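Local coordinates for tegumental protein 20.8 kDa (Clonorchis sinensis, PDB 5X2E), which carries a calcium ion in its calmodulin-like EF-hand domain, the part present here, and probably serves as a calcium-binding protein of the parasite, at residues 2-7 and 65-70; 10-15 and 23-28; 14-19 and 70-75; 38-43 and 55-60. One frame throughout, in Å; residues are numbered along the deposited sequence.

Interaction 1 of 4, residues 2-7 and 65-70; sequences SFINIF and PAEIID
Ile4 and Phe7, one turn apart on helix 3-7, press against Glu67 and Ile68 of helix 65-70; the two segment axes cross at -65° and come as close as 9.4 Å. Ser2 starts the helix as its N-cap, its OG taking the N-H of Asn5 at 3.1 Å. A small hydroxyl residue suits this place because it reaches a backbone N-H of the first turn.

Ile4 spreads both branches over the partner helix. Its CG2, anti to the backbone N, lies 3.7 Å from Glu67 O, while CG1 runs beside CD1 of Ile68 at 4.0 Å. The delta methyl continues to the acid side chain, which it crosses at about a right angle, with Ile4 CD1 3.8 Å from Glu67 OE1.

A turn later Phe7 meets Ile68, its CD2 being 4.1 Å from Ile68 CG2. The ring also packs on Phe57 and Leu54, which draws helix 54-61 into the same core.

The contact seats helix 65-79 against helix 3-10, which leads into the calcium-binding EF-hand loop. Branched aliphatic and aromatic carbons make most of it, so it is held mainly by shape and exclusion of water, with the Glu67 carboxylate at its margin, tied through OE2 to Lys64 N.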
loop_
_atom_site.group_PDB
_atom_site.type_symbol
_atom_site.label_atom_id
_atom_site.label_comp_id
_atom_site.label_asym_id
_atom_site.label_seq_id
_atom_site.Cartn_x
_atom_site.Cartn_y
_atom_site.Cartn_z
ATOM N N SER A 2 -9.030 -0.740 6.631
ATOM C CA SER A 2 -8.571 -2.038 6.147
ATOM C C SER A 2 -7.231 -1.950 5.435
ATOM O O SER A 2 -6.817 -0.877 5.008
ATOM C CB SER A 2 -9.597 -2.620 5.176
ATOM O OG SER A 2 -9.685 -1.786 4.027
ATOM N N PHE A 3 -6.563 -3.084 5.268
ATOM C CA PHE A 3 -5.358 -3.087 4.462
ATOM C C PHE A 3 -5.652 -2.666 3.019
ATOM O O PHE A 3 -4.808 -2.031 2.391
ATOM C CB PHE A 3 -4.697 -4.458 4.488
ATOM C CG PHE A 3 -3.954 -4.741 5.744
ATOM C CD1 PHE A 3 -2.915 -3.914 6.147
ATOM C CD2 PHE A 3 -4.260 -5.846 6.510
ATOM C CE1 PHE A 3 -2.199 -4.172 7.308
ATOM C CE2 PHE A 3 -3.541 -6.110 7.666
ATOM C CZ PHE A 3 -2.515 -5.259 8.060
ATOM N N ILE A 4 -6.840 -3.009 2.506
ATOM C CA ILE A 4 -7.240 -2.615 1.148
ATOM C C ILE A 4 -7.202 -1.090 1.015
ATOM O O ILE A 4 -6.553 -0.523 0.120
ATOM C CB ILE A 4 -8.662 -3.172 0.799
ATOM C CG1 ILE A 4 -8.611 -4.704 0.688
ATOM C CG2 ILE A 4 -9.147 -2.586 -0.504
ATOM C CD1 ILE A 4 -9.949 -5.437 0.845
ATOM N N ASN A 5 -7.860 -0.434 1.954
ATOM C CA ASN A 5 -7.900 1.010 2.036
ATOM C C ASN A 5 -6.512 1.638 2.200
ATOM O O ASN A 5 -6.173 2.619 1.535
ATOM C CB ASN A 5 -8.776 1.373 3.214
ATOM C CG ASN A 5 -9.123 2.833 3.298
ATOM O OD1 ASN A 5 -8.435 3.697 2.779
ATOM N ND2 ASN A 5 -10.205 3.119 4.017
ATOM N N ILE A 6 -5.707 1.085 3.104
ATOM C CA ILE A 6 -4.401 1.682 3.395
ATOM C C ILE A 6 -3.497 1.573 2.161
ATOM O O ILE A 6 -2.786 2.526 1.837
ATOM C CB ILE A 6 -3.777 1.034 4.659
ATOM C CG1 ILE A 6 -4.620 1.408 5.894
ATOM C CG2 ILE A 6 -2.313 1.465 4.831
ATOM C CD1 ILE A 6 -4.404 0.518 7.108
ATOM N N PHE A 7 -3.556 0.450 1.445
ATOM C CA PHE A 7 -2.745 0.298 0.222
ATOM C C PHE A 7 -3.094 1.430 -0.747
ATOM O O PHE A 7 -2.214 2.097 -1.295
ATOM C CB PHE A 7 -2.975 -1.041 -0.492
ATOM C CG PHE A 7 -2.088 -1.206 -1.683
ATOM C CD1 PHE A 7 -0.906 -1.917 -1.565
ATOM C CD2 PHE A 7 -2.433 -0.659 -2.928
ATOM C CE1 PHE A 7 -0.045 -2.053 -2.637
ATOM C CE2 PHE A 7 -1.565 -0.779 -4.005
ATOM C CZ PHE A 7 -0.379 -1.478 -3.861
ATOM N N PRO A 65 -5.688 -8.906 -6.160
ATOM C CA PRO A 65 -5.551 -7.558 -6.742
ATOM C C PRO A 65 -6.913 -6.949 -7.093
ATOM O O PRO A 65 -7.086 -5.738 -6.902
ATOM C CB PRO A 65 -4.689 -7.803 -7.989
ATOM C CG PRO A 65 -3.800 -8.980 -7.563
ATOM C CD PRO A 65 -4.704 -9.852 -6.720
ATOM N N ALA A 66 -7.856 -7.759 -7.566
ATOM C CA ALA A 66 -9.198 -7.274 -7.885
ATOM C C ALA A 66 -9.862 -6.505 -6.727
ATOM O O ALA A 66 -10.608 -5.565 -6.977
ATOM C CB ALA A 66 -10.092 -8.449 -8.316
ATOM N N GLU A 67 -9.565 -6.869 -5.476
ATOM C CA GLU A 67 -10.149 -6.175 -4.303
ATOM C C GLU A 67 -9.645 -4.734 -4.137
ATOM O O GLU A 67 -10.412 -3.818 -3.803
ATOM C CB GLU A 67 -9.867 -6.955 -3.030
ATOM C CG GLU A 67 -10.592 -8.253 -2.964
ATOM C CD GLU A 67 -10.284 -8.993 -1.695
ATOM O OE1 GLU A 67 -10.982 -8.756 -0.683
ATOM O OE2 GLU A 67 -9.342 -9.814 -1.712
ATOM N N ILE A 68 -8.368 -4.520 -4.395
ATOM C CA ILE A 68 -7.837 -3.172 -4.332
ATOM C C ILE A 68 -8.385 -2.374 -5.501
ATOM O O ILE A 68 -8.721 -1.198 -5.354
ATOM C CB ILE A 68 -6.283 -3.170 -4.350
ATOM C CG1 ILE A 68 -5.717 -3.310 -2.937
ATOM C CG2 ILE A 68 -5.738 -1.879 -4.948
ATOM C CD1 ILE A 68 -5.989 -4.640 -2.326
ATOM N N ILE A 69 -8.461 -2.994 -6.671
ATOM C CA ILE A 69 -8.967 -2.276 -7.839
ATOM C C ILE A 69 -10.420 -1.822 -7.628
ATOM O O ILE A 69 -10.786 -0.698 -7.968
ATOM C CB ILE A 69 -8.840 -3.135 -9.102
ATOM C CG1 ILE A 69 -7.361 -3.392 -9.426
ATOM C CG2 ILE A 69 -9.542 -2.452 -10.268
ATOM C CD1 ILE A 69 -7.180 -4.449 -10.497
ATOM N N ASP A 70 -11.250 -2.700 -7.077
ATOM C CA ASP A 70 -12.653 -2.349 -6.798
ATOM C C ASP A 70 -12.706 -1.169 -5.864
ATOM O O ASP A 70 -13.443 -0.205 -6.086
ATOM C CB ASP A 70 -13.388 -3.524 -6.168
ATOM C CG ASP A 70 -14.012 -4.416 -7.191
ATOM O OD1 ASP A 70 -14.187 -3.963 -8.333
ATOM O OD2 ASP A 70 -14.350 -5.563 -6.847
#

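Interaction 2 of 4, residues 10-15 and 23-28; sequences IDKDGT and LEQYVA. With CA (calcium ion), chain B.
The backbones of Ile10 and Tyr26 pass with their CA atoms 5.9 Å apart, just where the chain leaves helix 3-10 at Asp11 and turns into a loop facing helix 23-28. Ile10 lies over one face of the Tyr26 ring, where its CG1 makes a CH-pi contact, 22° off the ring normal; an isoleucine suits the place by offering C-H groups to the aromatic face. The approach is offset toward the rim, and CG1 sits 3.5 Å from Tyr26 CG. With CG anti to the backbone N (chi1 -178°) and chi2 -93°, the ring presents a face to Ile10. Beyond it, Ile10 CD1 reaches Leu23 CD1 at 4.3 Å, and both residues continue the apolar layer onto Trp40.

This is an EF-hand, in which two helices flank a calcium loop. The aspartates bring hard carboxylate oxygens to the ion, Asp11 OD1 at 2.2 Å and Asp13 OD1 at 2.4 Å. Thr15 OG1 is a longer ligand, 2.7 Å from the calcium. Val17 O, both carboxylate oxygens of Glu22 and a water make up seven oxygens. Asp13 OD1 also accepts from Thr15 N, an Asx turn that braces the loop.

On the outer side, the extended chain of Lys12 reaches across, and its NZ bonds to Gln25 OE1 at 3.1 Å, in the carbonyl plane and on a lone pair. The same NZ donates to a water 3.0 Å away that Gln25 NE2 meets only weakly. The stronger partner of that amide nitrogen is Glu29.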
loop_
_atom_site.group_PDB
_atom_site.type_symbol
_atom_site.label_atom_id
_atom_site.label_comp_id
_atom_site.label_asym_id
_atom_site.label_seq_id
_atom_site.Cartn_x
_atom_site.Cartn_y
_atom_site.Cartn_z
ATOM N N ILE A 10 -1.751 4.811 0.479
ATOM C CA ILE A 10 -0.312 4.987 0.326
ATOM C C ILE A 10 0.070 5.192 -1.159
ATOM O O ILE A 10 0.900 6.043 -1.485
ATOM C CB ILE A 10 0.446 3.790 0.913
ATOM C CG1 ILE A 10 0.213 3.693 2.427
ATOM C CG2 ILE A 10 1.933 3.910 0.601
ATOM C CD1 ILE A 10 0.682 2.363 3.021
ATOM N N ASP A 11 -0.547 4.408 -2.032
ATOM C CA ASP A 11 -0.217 4.378 -3.441
ATOM C C ASP A 11 -0.929 5.509 -4.167
ATOM O O ASP A 11 -1.870 5.308 -4.966
ATOM C CB ASP A 11 -0.592 3.028 -4.042
ATOM C CG ASP A 11 -0.258 2.941 -5.492
ATOM O OD1 ASP A 11 0.765 3.525 -5.920
ATOM O OD2 ASP A 11 -1.051 2.314 -6.230
ATOM N N LYS A 12 -0.496 6.726 -3.871
ATOM C CA LYS A 12 -1.264 7.910 -4.232
ATOM C C LYS A 12 -1.301 8.154 -5.736
ATOM O O LYS A 12 -2.196 8.827 -6.213
ATOM C CB LYS A 12 -0.684 9.132 -3.531
ATOM C CG LYS A 12 0.774 9.304 -3.773
ATOM C CD LYS A 12 1.307 10.462 -2.966
ATOM C CE LYS A 12 2.575 10.955 -3.577
ATOM N NZ LYS A 12 2.862 12.330 -3.117
ATOM N N ASP A 13 -0.328 7.625 -6.481
ATOM C CA ASP A 13 -0.354 7.801 -7.937
ATOM C C ASP A 13 -1.035 6.647 -8.677
ATOM O O ASP A 13 -1.133 6.662 -9.908
ATOM C CB ASP A 13 1.043 8.047 -8.490
ATOM C CG ASP A 13 1.983 6.906 -8.242
ATOM O OD1 ASP A 13 1.581 5.808 -7.749
ATOM O OD2 ASP A 13 3.166 7.081 -8.593
ATOM N N GLY A 14 -1.583 5.672 -7.944
ATOM C CA GLY A 14 -2.346 4.614 -8.577
ATOM C C GLY A 14 -1.528 3.628 -9.396
ATOM O O GLY A 14 -2.110 2.870 -10.171
ATOM N N THR A 15 -0.207 3.574 -9.235
ATOM C CA THR A 15 0.556 2.655 -10.086
ATOM C C THR A 15 0.476 1.212 -9.616
ATOM O O THR A 15 0.965 0.318 -10.318
ATOM C CB THR A 15 2.049 3.067 -10.156
ATOM O OG1 THR A 15 2.611 3.026 -8.821
ATOM C CG2 THR A 15 2.204 4.462 -10.772
ATOM N N LEU A 23 5.509 5.259 1.012
ATOM C CA LEU A 23 5.343 4.633 2.309
ATOM C C LEU A 23 5.837 5.574 3.410
ATOM O O LEU A 23 5.165 5.786 4.414
ATOM C CB LEU A 23 6.115 3.307 2.316
ATOM C CG LEU A 23 6.208 2.590 3.658
ATOM C CD1 LEU A 23 4.811 2.165 4.180
ATOM C CD2 LEU A 23 7.134 1.400 3.499
ATOM N N GLU A 24 6.998 6.188 3.177
ATOM C CA GLU A 24 7.582 7.061 4.174
ATOM C C GLU A 24 6.739 8.322 4.396
ATOM O O GLU A 24 6.585 8.780 5.544
ATOM C CB GLU A 24 9.023 7.385 3.765
ATOM C CG GLU A 24 9.878 6.123 3.910
ATOM C CD GLU A 24 11.040 5.970 3.006
ATOM O OE1 GLU A 24 11.348 6.851 2.180
ATOM O OE2 GLU A 24 11.701 4.911 3.201
ATOM N N GLN A 25 6.155 8.855 3.325
ATOM C CA GLN A 25 5.248 9.998 3.458
ATOM C C GLN A 25 3.997 9.622 4.250
ATOM O O GLN A 25 3.558 10.347 5.132
ATOM C CB GLN A 25 4.847 10.532 2.094
ATOM C CG GLN A 25 3.862 11.679 2.188
ATOM C CD GLN A 25 3.618 12.357 0.878
ATOM O OE1 GLN A 25 3.802 11.772 -0.203
ATOM N NE2 GLN A 25 3.211 13.615 0.954
ATOM N N TYR A 26 3.420 8.467 3.961
ATOM C CA TYR A 26 2.263 8.035 4.725
ATOM C C TYR A 26 2.564 7.880 6.213
ATOM O O TYR A 26 1.785 8.306 7.078
ATOM C CB TYR A 26 1.755 6.727 4.151
ATOM C CG TYR A 26 0.521 6.220 4.842
ATOM C CD1 TYR A 26 0.618 5.324 5.894
ATOM C CD2 TYR A 26 -0.755 6.622 4.431
ATOM C CE1 TYR A 26 -0.528 4.842 6.528
ATOM C CE2 TYR A 26 -1.896 6.156 5.064
ATOM C CZ TYR A 26 -1.773 5.259 6.105
ATOM O OH TYR A 26 -2.900 4.778 6.704
ATOM N N VAL A 27 3.709 7.295 6.530
ATOM C CA VAL A 27 4.077 7.090 7.917
ATOM C C VAL A 27 4.204 8.424 8.619
ATOM O O VAL A 27 3.608 8.627 9.689
ATOM C CB VAL A 27 5.371 6.278 8.003
ATOM C CG1 VAL A 27 5.992 6.343 9.417
ATOM C CG2 VAL A 27 5.095 4.829 7.600
ATOM N N ALA A 28 4.939 9.348 8.011
ATOM C CA ALA A 28 5.143 10.618 8.677
ATOM C C ALA A 28 3.829 11.393 8.786
ATOM O O ALA A 28 3.551 11.997 9.815
ATOM C CB ALA A 28 6.196 11.448 7.931
HETATM CA CA CA B . 2.809 4.292 -6.410
HETATM O O HOH W 1 1.699 14.826 -1.902
HETATM O O HOH W 2 5.000 4.768 -7.094
#

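Interaction 3 of 4, residues 14-19 and 70-75; sequences GTNVIS and DFREQK. With CA (calcium ion), chain B.
Arg72 reaches from helix 70-75 into the calcium loop, where its guanidinium meets Gly14 with a face and Asn16 near its edge. The snug part is at Gly14, whose CA lies over the guanidinium and comes within 3.5 Å of Arg72 NH1. Gly14 has a positive phi (71°), a conformation glycine adopts easily. The arginine starts out with CG anti to its own N and bends at chi2 and chi3 on its way, which turns the guanidinium so that one face lies against Gly14.

The bond to Asn16 is looser. Arg72 NH2 donates to Asn16 OD1 at 3.1 Å, bent to 136° at the hydrogen, and the donor stands above the carbonyl plane, away from the lone-pair positions. The amide and guanidinium planes are steeply inclined to each other. On this more open side a water bridges the pair, 2.9 Å from Asn16 OD1 and 2.8 Å from Arg72 NE.

The firmer polar partner of Arg72 is Asp11, whose OD2 forms a salt bridge with NH2 and also accepts from Asn16 N. Because Asp11 OD1 binds the calcium, Arg72 acts as a second-shell residue. In the same loop Val17 O is a backbone ligand, 2.3 Å from the ion. Asn16 has a positive phi (63°), which asparagine tolerates better than most residues, at the sixth loop position, usually glycine in the canonical EF-hand.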
loop_
_atom_site.group_PDB
_atom_site.type_symbol
_atom_site.label_atom_id
_atom_site.label_comp_id
_atom_site.label_asym_id
_atom_site.label_seq_id
_atom_site.Cartn_x
_atom_site.Cartn_y
_atom_site.Cartn_z
ATOM N N GLY A 14 -1.583 5.672 -7.944
ATOM C CA GLY A 14 -2.346 4.614 -8.577
ATOM C C GLY A 14 -1.528 3.628 -9.396
ATOM O O GLY A 14 -2.110 2.870 -10.171
ATOM N N THR A 15 -0.207 3.574 -9.235
ATOM C CA THR A 15 0.556 2.655 -10.086
ATOM C C THR A 15 0.476 1.212 -9.616
ATOM O O THR A 15 0.965 0.318 -10.318
ATOM C CB THR A 15 2.049 3.067 -10.156
ATOM O OG1 THR A 15 2.611 3.026 -8.821
ATOM C CG2 THR A 15 2.204 4.462 -10.772
ATOM N N ASN A 16 -0.096 0.992 -8.427
ATOM C CA ASN A 16 -0.116 -0.342 -7.805
ATOM C C ASN A 16 1.279 -0.870 -7.475
ATOM O O ASN A 16 1.487 -2.069 -7.242
ATOM C CB ASN A 16 -0.890 -1.340 -8.666
ATOM C CG ASN A 16 -2.331 -0.950 -8.803
ATOM O OD1 ASN A 16 -3.017 -0.757 -7.797
ATOM N ND2 ASN A 16 -2.788 -0.766 -10.037
ATOM N N VAL A 17 2.210 0.067 -7.363
ATOM C CA VAL A 17 3.489 -0.159 -6.740
ATOM C C VAL A 17 3.649 0.942 -5.689
ATOM O O VAL A 17 3.610 2.136 -6.027
ATOM C CB VAL A 17 4.639 -0.102 -7.737
ATOM C CG1 VAL A 17 5.948 -0.395 -7.014
ATOM C CG2 VAL A 17 4.411 -1.099 -8.893
ATOM N N ILE A 18 3.830 0.545 -4.436
ATOM C CA ILE A 18 4.135 1.472 -3.365
ATOM C C ILE A 18 5.649 1.718 -3.386
ATOM O O ILE A 18 6.480 0.806 -3.210
ATOM C CB ILE A 18 3.661 0.933 -2.004
ATOM C CG1 ILE A 18 2.132 1.044 -1.932
ATOM C CG2 ILE A 18 4.391 1.662 -0.864
ATOM C CD1 ILE A 18 1.550 0.443 -0.629
ATOM N N SER A 19 6.026 2.947 -3.667
ATOM C CA SER A 19 7.416 3.315 -3.585
ATOM C C SER A 19 7.810 3.545 -2.131
ATOM O O SER A 19 6.961 3.861 -1.266
ATOM C CB SER A 19 7.680 4.587 -4.421
ATOM O OG SER A 19 7.169 5.707 -3.718
ATOM N N ASP A 70 -11.250 -2.700 -7.077
ATOM C CA ASP A 70 -12.653 -2.349 -6.798
ATOM C C ASP A 70 -12.706 -1.169 -5.864
ATOM O O ASP A 70 -13.443 -0.205 -6.086
ATOM C CB ASP A 70 -13.388 -3.524 -6.168
ATOM C CG ASP A 70 -14.012 -4.416 -7.191
ATOM O OD1 ASP A 70 -14.187 -3.963 -8.333
ATOM O OD2 ASP A 70 -14.350 -5.563 -6.847
ATOM N N PHE A 71 -11.912 -1.251 -4.802
ATOM C CA PHE A 71 -11.908 -0.169 -3.831
ATOM C C PHE A 71 -11.436 1.126 -4.472
ATOM O O PHE A 71 -11.993 2.177 -4.216
ATOM C CB PHE A 71 -11.039 -0.504 -2.616
ATOM C CG PHE A 71 -11.035 0.580 -1.561
ATOM C CD1 PHE A 71 -10.059 1.574 -1.553
ATOM C CD2 PHE A 71 -12.011 0.600 -0.576
ATOM C CE1 PHE A 71 -10.074 2.579 -0.604
ATOM C CE2 PHE A 71 -12.020 1.595 0.401
ATOM C CZ PHE A 71 -11.057 2.581 0.379
ATOM N N ARG A 72 -10.389 1.048 -5.282
ATOM C CA ARG A 72 -9.892 2.200 -5.998
ATOM C C ARG A 72 -10.956 2.837 -6.871
ATOM O O ARG A 72 -11.119 4.051 -6.852
ATOM C CB ARG A 72 -8.699 1.773 -6.871
ATOM C CG ARG A 72 -8.034 2.890 -7.691
ATOM C CD ARG A 72 -6.803 3.424 -7.024
ATOM N NE ARG A 72 -5.792 2.398 -6.760
ATOM C CZ ARG A 72 -4.617 2.654 -6.185
ATOM N NH1 ARG A 72 -4.341 3.895 -5.768
ATOM N NH2 ARG A 72 -3.719 1.679 -6.004
ATOM N N GLU A 73 -11.695 2.025 -7.625
ATOM C CA GLU A 73 -12.726 2.556 -8.494
ATOM C C GLU A 73 -13.843 3.187 -7.663
ATOM O O GLU A 73 -14.375 4.229 -8.028
ATOM C CB GLU A 73 -13.285 1.453 -9.404
ATOM C CG GLU A 73 -12.259 0.983 -10.423
ATOM C CD GLU A 73 -12.719 -0.186 -11.255
ATOM O OE1 GLU A 73 -13.769 -0.777 -10.938
ATOM O OE2 GLU A 73 -11.992 -0.494 -12.238
ATOM N N GLN A 74 -14.209 2.546 -6.548
ATOM C CA GLN A 74 -15.275 3.059 -5.656
ATOM C C GLN A 74 -14.865 4.330 -4.953
ATOM O O GLN A 74 -15.671 5.233 -4.794
ATOM C CB GLN A 74 -15.660 2.048 -4.579
ATOM C CG GLN A 74 -16.239 0.801 -5.102
ATOM C CD GLN A 74 -16.366 -0.267 -4.045
ATOM O OE1 GLN A 74 -16.373 0.024 -2.838
ATOM N NE2 GLN A 74 -16.480 -1.516 -4.484
ATOM N N LYS A 75 -13.610 4.388 -4.506
ATOM C CA LYS A 75 -13.113 5.569 -3.802
ATOM C C LYS A 75 -13.167 6.744 -4.748
ATOM O O LYS A 75 -13.602 7.832 -4.390
ATOM C CB LYS A 75 -11.678 5.352 -3.301
ATOM C CG LYS A 75 -11.079 6.601 -2.617
ATOM C CD LYS A 75 -9.582 6.410 -2.406
ATOM C CE LYS A 75 -8.921 7.621 -1.734
ATOM N NZ LYS A 75 -7.425 7.502 -1.572
HETATM CA CA CA B . 2.809 4.292 -6.410
HETATM O O HOH W 3 -5.704 0.107 -8.333
HETATM O O HOH W 2 5.000 4.768 -7.094
#

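Interaction 4 of 4, residues 38-43 and 55-60; sequences EKWKQL and ETFCSK
The carbonyl oxygen of Leu43 is lined by three successive methylenes of Lys60, with Leu43 O 3.2 Å from Lys60 CG and 3.5 Å from both its CD and CE. Lysine suits this exposed margin because its aliphatic stem can lie against another helix while the amine goes on outward. A bend at chi2 (-67°) brings this stem alongside the carbonyl.

Deeper in, the outer end of the Trp40 indole meets one side of the Phe57 ring, at CE2. Phe57 CE2 lies 3.6 Å from both Trp40 CZ3 and Trp40 CH2. The planes are near parallel, 25° apart, yet slid so far that the six-membered rings barely overlap, their centroids being 5.6 Å apart. Helices 35-44 and 54-61 flank the second EF-hand loop of the pair, and aromatic residues from both helices meet between them. Phe44 joins this cluster, edge-to-face with Trp40 and in ring contact with Phe57. Helix 3-10 covers it through Ile6 and Ile10, which touch Trp40, and through Phe3 and Phe7, which touch Phe57.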
loop_
_atom_site.group_PDB
_atom_site.type_symbol
_atom_site.label_atom_id
_atom_site.label_comp_id
_atom_site.label_asym_id
_atom_site.label_seq_id
_atom_site.Cartn_x
_atom_site.Cartn_y
_atom_site.Cartn_z
ATOM N N GLU A 38 10.382 -0.152 8.000
ATOM C CA GLU A 38 11.092 -1.431 7.960
ATOM C C GLU A 38 10.142 -2.626 8.004
ATOM O O GLU A 38 10.385 -3.620 7.344
ATOM C CB GLU A 38 12.086 -1.530 9.108
ATOM C CG GLU A 38 13.326 -0.691 8.902
ATOM C CD GLU A 38 14.471 -1.470 8.294
ATOM O OE1 GLU A 38 15.252 -2.057 9.078
ATOM O OE2 GLU A 38 14.594 -1.490 7.043
ATOM N N LYS A 39 9.062 -2.531 8.776
ATOM C CA LYS A 39 8.121 -3.644 8.880
ATOM C C LYS A 39 7.433 -3.911 7.536
ATOM O O LYS A 39 7.288 -5.063 7.124
ATOM C CB LYS A 39 7.078 -3.379 9.971
ATOM C CG LYS A 39 7.636 -3.228 11.379
ATOM C CD LYS A 39 6.476 -2.969 12.340
ATOM C CE LYS A 39 6.780 -1.850 13.340
ATOM N NZ LYS A 39 7.873 -2.215 14.291
ATOM N N TRP A 40 7.009 -2.858 6.843
ATOM C CA TRP A 40 6.385 -3.011 5.516
ATOM C C TRP A 40 7.372 -3.596 4.514
ATOM O O TRP A 40 7.012 -4.430 3.666
ATOM C CB TRP A 40 5.835 -1.655 5.015
ATOM C CG TRP A 40 4.446 -1.379 5.533
ATOM C CD1 TRP A 40 4.071 -1.204 6.852
ATOM C CD2 TRP A 40 3.243 -1.284 4.755
ATOM N NE1 TRP A 40 2.714 -1.012 6.928
ATOM C CE2 TRP A 40 2.182 -1.054 5.658
ATOM C CE3 TRP A 40 2.953 -1.383 3.381
ATOM C CZ2 TRP A 40 0.864 -0.919 5.236
ATOM C CZ3 TRP A 40 1.632 -1.223 2.970
ATOM C CH2 TRP A 40 0.610 -1.004 3.899
ATOM N N LYS A 41 8.611 -3.137 4.575
ATOM C CA LYS A 41 9.621 -3.651 3.649
ATOM C C LYS A 41 9.826 -5.148 3.914
ATOM O O LYS A 41 9.918 -5.946 2.986
ATOM C CB LYS A 41 10.945 -2.899 3.796
ATOM C CG LYS A 41 10.960 -1.457 3.310
ATOM C CD LYS A 41 12.320 -0.797 3.559
ATOM C CE LYS A 41 12.381 0.633 2.977
ATOM N NZ LYS A 41 13.711 1.259 3.149
ATOM N N GLN A 42 9.872 -5.531 5.185
ATOM C CA GLN A 42 10.127 -6.913 5.522
ATOM C C GLN A 42 8.965 -7.829 5.187
ATOM O O GLN A 42 9.158 -8.939 4.700
ATOM C CB GLN A 42 10.458 -6.995 6.992
ATOM C CG GLN A 42 11.817 -6.409 7.286
ATOM C CD GLN A 42 12.245 -6.603 8.730
ATOM O OE1 GLN A 42 11.540 -7.236 9.517
ATOM N NE2 GLN A 42 13.408 -6.057 9.083
ATOM N N LEU A 43 7.752 -7.371 5.448
ATOM C CA LEU A 43 6.573 -8.181 5.154
ATOM C C LEU A 43 6.231 -8.224 3.648
ATOM O O LEU A 43 5.859 -9.282 3.130
ATOM C CB LEU A 43 5.353 -7.668 5.949
ATOM C CG LEU A 43 5.389 -7.792 7.486
ATOM C CD1 LEU A 43 4.249 -7.027 8.158
ATOM C CD2 LEU A 43 5.350 -9.240 7.940
ATOM N N GLU A 55 0.800 -7.096 -6.088
ATOM C CA GLU A 55 0.835 -8.572 -6.129
ATOM C C GLU A 55 1.413 -9.169 -4.832
ATOM O O GLU A 55 0.871 -10.111 -4.263
ATOM C CB GLU A 55 1.645 -9.079 -7.344
ATOM C CG GLU A 55 0.965 -8.864 -8.704
ATOM C CD GLU A 55 -0.257 -9.745 -8.936
ATOM O OE1 GLU A 55 -0.388 -10.840 -8.361
ATOM O OE2 GLU A 55 -1.107 -9.349 -9.701
ATOM N N THR A 56 2.542 -8.642 -4.376
ATOM C CA THR A 56 3.203 -9.210 -3.201
ATOM C C THR A 56 2.428 -8.861 -1.932
ATOM O O THR A 56 2.300 -9.677 -1.020
ATOM C CB THR A 56 4.650 -8.728 -3.122
ATOM O OG1 THR A 56 5.339 -9.160 -4.312
ATOM C CG2 THR A 56 5.332 -9.318 -1.917
ATOM N N PHE A 57 1.930 -7.632 -1.886
ATOM C CA PHE A 57 1.087 -7.188 -0.784
ATOM C C PHE A 57 -0.095 -8.162 -0.636
ATOM O O PHE A 57 -0.359 -8.685 0.455
ATOM C CB PHE A 57 0.622 -5.752 -1.061
ATOM C CG PHE A 57 -0.250 -5.146 -0.011
ATOM C CD1 PHE A 57 -1.629 -5.110 -0.185
ATOM C CD2 PHE A 57 0.301 -4.530 1.107
ATOM C CE1 PHE A 57 -2.445 -4.486 0.764
ATOM C CE2 PHE A 57 -0.502 -3.907 2.028
ATOM C CZ PHE A 57 -1.882 -3.882 1.849
ATOM N N CYS A 58 -0.755 -8.461 -1.754
ATOM C CA CYS A 58 -1.932 -9.314 -1.722
ATOM C C CYS A 58 -1.583 -10.759 -1.368
ATOM O O CYS A 58 -2.298 -11.424 -0.612
ATOM C CB CYS A 58 -2.666 -9.277 -3.062
ATOM S SG CYS A 58 -3.570 -7.750 -3.359
ATOM N N SER A 59 -0.499 -11.272 -1.937
ATOM C CA SER A 59 -0.100 -12.643 -1.620
ATOM C C SER A 59 0.174 -12.828 -0.122
ATOM O O SER A 59 -0.187 -13.846 0.465
ATOM C CB SER A 59 1.120 -13.026 -2.448
ATOM O OG SER A 59 0.755 -13.113 -3.815
ATOM N N LYS A 60 0.809 -11.839 0.495
ATOM C CA LYS A 60 1.153 -11.938 1.914
ATOM C C LYS A 60 -0.081 -11.857 2.796
ATOM O O LYS A 60 -0.132 -12.482 3.849
ATOM C CB LYS A 60 2.155 -10.854 2.319
ATOM C CG LYS A 60 3.527 -11.013 1.677
ATOM C CD LYS A 60 4.276 -12.252 2.177
ATOM C CE LYS A 60 5.607 -12.380 1.442
ATOM N NZ LYS A 60 6.442 -13.518 1.919
#

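From the N terminus, helix 3-10 opens interaction 1, which closes only when the chain reaches helix 65-79, so that it spans most of the domain. Interaction 2 closes a short loop within that span, bringing the calcium loop against helix 20-29. Interaction 3 starts from the same loop, sharing Gly14 and Thr15, and runs to the next turns of helix 65-79; it therefore crosses interaction 1, and Asp70 belongs to both. Interaction 4 follows interaction 2 in series and lies within the spans of both 1 and 3, pairing helices 35-44 and 54-61. Trp40 and Phe57 join it to the others, packing on Ile10 and Phe7 respectively.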